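Local coordinates for conserved hypothetical exported protein (Bacteroides fragilis, PDB 4JJA) that is of uncharacterised function but probably acts as an exo-beta-N-acetylmuramidase on peptidoglycan fragments, at residues A[108-113]-A[140-145]. Numbering follows the deposited sequence.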
# COMPACT_ATOMS: atom_id res chain seq x y z
N ASP A 108 1.29 -2.37 13.40
CA ASP A 108 2.72 -2.25 13.08
C ASP A 108 2.99 -3.00 11.79
O ASP A 108 3.21 -4.19 11.81
CB ASP A 108 3.66 -2.75 14.20
CG ASP A 108 5.14 -2.43 13.92
OD1 ASP A 108 5.46 -1.33 13.32
OD2 ASP A 108 6.02 -3.28 14.27
N ILE A 109 2.99 -2.27 10.68
CA ILE A 109 3.03 -2.94 9.40
C ILE A 109 3.59 -1.99 8.39
O ILE A 109 3.31 -0.79 8.47
CB ILE A 109 1.63 -3.49 8.99
CG1 ILE A 109 1.72 -4.55 7.87
CG2 ILE A 109 0.62 -2.36 8.66
CD1 ILE A 109 0.41 -5.30 7.68
N GLN A 110 4.35 -2.52 7.44
CA GLN A 110 5.01 -1.69 6.41
C GLN A 110 4.15 -1.62 5.15
O GLN A 110 3.96 -2.62 4.45
CB GLN A 110 6.41 -2.22 6.08
CG GLN A 110 7.14 -1.36 5.07
CD GLN A 110 7.39 0.05 5.60
OE1 GLN A 110 8.12 0.23 6.56
NE2 GLN A 110 6.78 1.05 4.97
N ASP A 111 3.72 -0.39 4.81
CA ASP A 111 2.90 -0.05 3.67
C ASP A 111 3.77 0.50 2.52
O ASP A 111 4.94 0.84 2.73
CB ASP A 111 1.90 1.07 4.14
CG ASP A 111 0.96 1.48 3.08
OD1 ASP A 111 0.39 0.59 2.43
OD2 ASP A 111 0.81 2.72 2.87
N VAL A 112 3.19 0.69 1.33
CA VAL A 112 3.91 1.29 0.19
C VAL A 112 3.30 2.58 -0.35
O VAL A 112 3.83 3.15 -1.28
CB VAL A 112 4.14 0.28 -0.94
CG1 VAL A 112 4.93 -0.95 -0.41
CG2 VAL A 112 2.86 -0.17 -1.54
N GLY A 113 2.19 3.03 0.23
CA GLY A 113 1.63 4.34 -0.10
C GLY A 113 0.74 4.50 -1.30
O GLY A 113 0.68 5.56 -1.89
N LEU A 140 2.19 2.04 15.67
CA LEU A 140 3.65 2.21 15.73
C LEU A 140 4.05 2.59 14.32
O LEU A 140 4.07 1.73 13.42
CB LEU A 140 4.29 0.91 16.23
CG LEU A 140 3.82 0.46 17.61
CD1 LEU A 140 4.52 -0.86 17.94
CD2 LEU A 140 4.02 1.54 18.69
N ASP A 141 4.24 3.88 14.07
CA ASP A 141 4.26 4.31 12.67
C ASP A 141 5.53 3.85 11.97
O ASP A 141 6.60 3.71 12.60
CB ASP A 141 4.10 5.82 12.56
CG ASP A 141 3.23 6.29 11.42
OD1 ASP A 141 2.47 5.50 10.84
OD2 ASP A 141 3.30 7.54 11.18
N ARG A 142 5.41 3.61 10.67
CA ARG A 142 6.53 3.34 9.79
C ARG A 142 6.44 4.31 8.62
O ARG A 142 5.37 4.78 8.28
CB ARG A 142 6.56 1.90 9.30
CG ARG A 142 6.84 0.90 10.41
CD ARG A 142 6.93 -0.53 9.91
NE ARG A 142 7.10 -1.42 11.07
CZ ARG A 142 8.20 -2.09 11.38
NH1 ARG A 142 9.26 -2.07 10.58
NH2 ARG A 142 8.21 -2.81 12.49
N PRO A 143 7.58 4.58 7.99
CA PRO A 143 7.56 5.48 6.85
C PRO A 143 6.72 5.01 5.69
O PRO A 143 6.52 3.81 5.52
CB PRO A 143 9.05 5.55 6.42
CG PRO A 143 9.78 5.31 7.66
CD PRO A 143 8.96 4.24 8.36
N ASN A 144 6.24 5.98 4.90
CA ASN A 144 5.68 5.69 3.60
C ASN A 144 6.81 5.88 2.59
O ASN A 144 7.30 7.00 2.45
CB ASN A 144 4.52 6.66 3.33
CG ASN A 144 3.87 6.47 1.99
OD1 ASN A 144 4.40 5.75 1.12
ND2 ASN A 144 2.74 7.16 1.79
N PRO A 145 7.24 4.81 1.89
CA PRO A 145 8.35 4.98 0.94
C PRO A 145 7.99 5.86 -0.25
O PRO A 145 8.86 6.32 -0.96
CB PRO A 145 8.65 3.54 0.51
CG PRO A 145 7.31 2.84 0.65
CD PRO A 145 6.70 3.43 1.88
O HOH W 1 7.05 0.89 13.88
O HOH W 2 2.53 0.61 11.27
O HOH W 3 10.02 -1.08 7.99
O HOH W 4 1.94 7.67 -0.94
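Arg142 takes hold of the Asp108 carboxylate side-on in a salt bridge, where two neighbouring strands of the Rossmann-like parallel sheet, 104-107 and 136-140, run out into the loops 108-113 and 140-145. NE gives its hydrogen to OD1 at 2.8 Å, and NH2 reaches OD2 at 2.9 Å in a nearly straight bond (168°). Both oxygens lie close to the guanidinium plane, but the carboxylate is turned 34° from it; NE therefore meets OD1 from above the carboxylate plane, while NH2 comes to the syn side of OD2, less far out of that plane. Arginine suits this place because its chain, extended from CG to NE, spans the gap and still presents two donors; NH2 also serves Met34 O.

Farther along, an amide suits position 110 because its NH2 offers hydrogens to two carbonyls while OE1 accepts. With the Gln110 chain bent at chi2 (63°), NE2 spends one hydrogen on Pro143 O at 2.8 Å, nearly in line with the carbonyl, and the other on Asp111 O in its own loop. OE1 faces the aliphatic part of Arg142 and joins NH1 through a water, fixing the amide's rotation. Pro145 sets CD 3.2 Å from Asp111 O and CG against Val112 CA; Met224 and Ile227 of helix 224-233 also touch it. Gly113 has positive phi, which glycine adopts easily, and its CA lies 3.3 Å from Asn144 OD1, an oxygen that accepts from Asn146 N.

In the second shell, Thr32 OG1 bonds Gln110 N and Ser29 OG bonds Asp108 O. Nearer the strand ends, a water accepts from Ile109 N at 3.0 Å and lies 2.9 Å from Leu140 O.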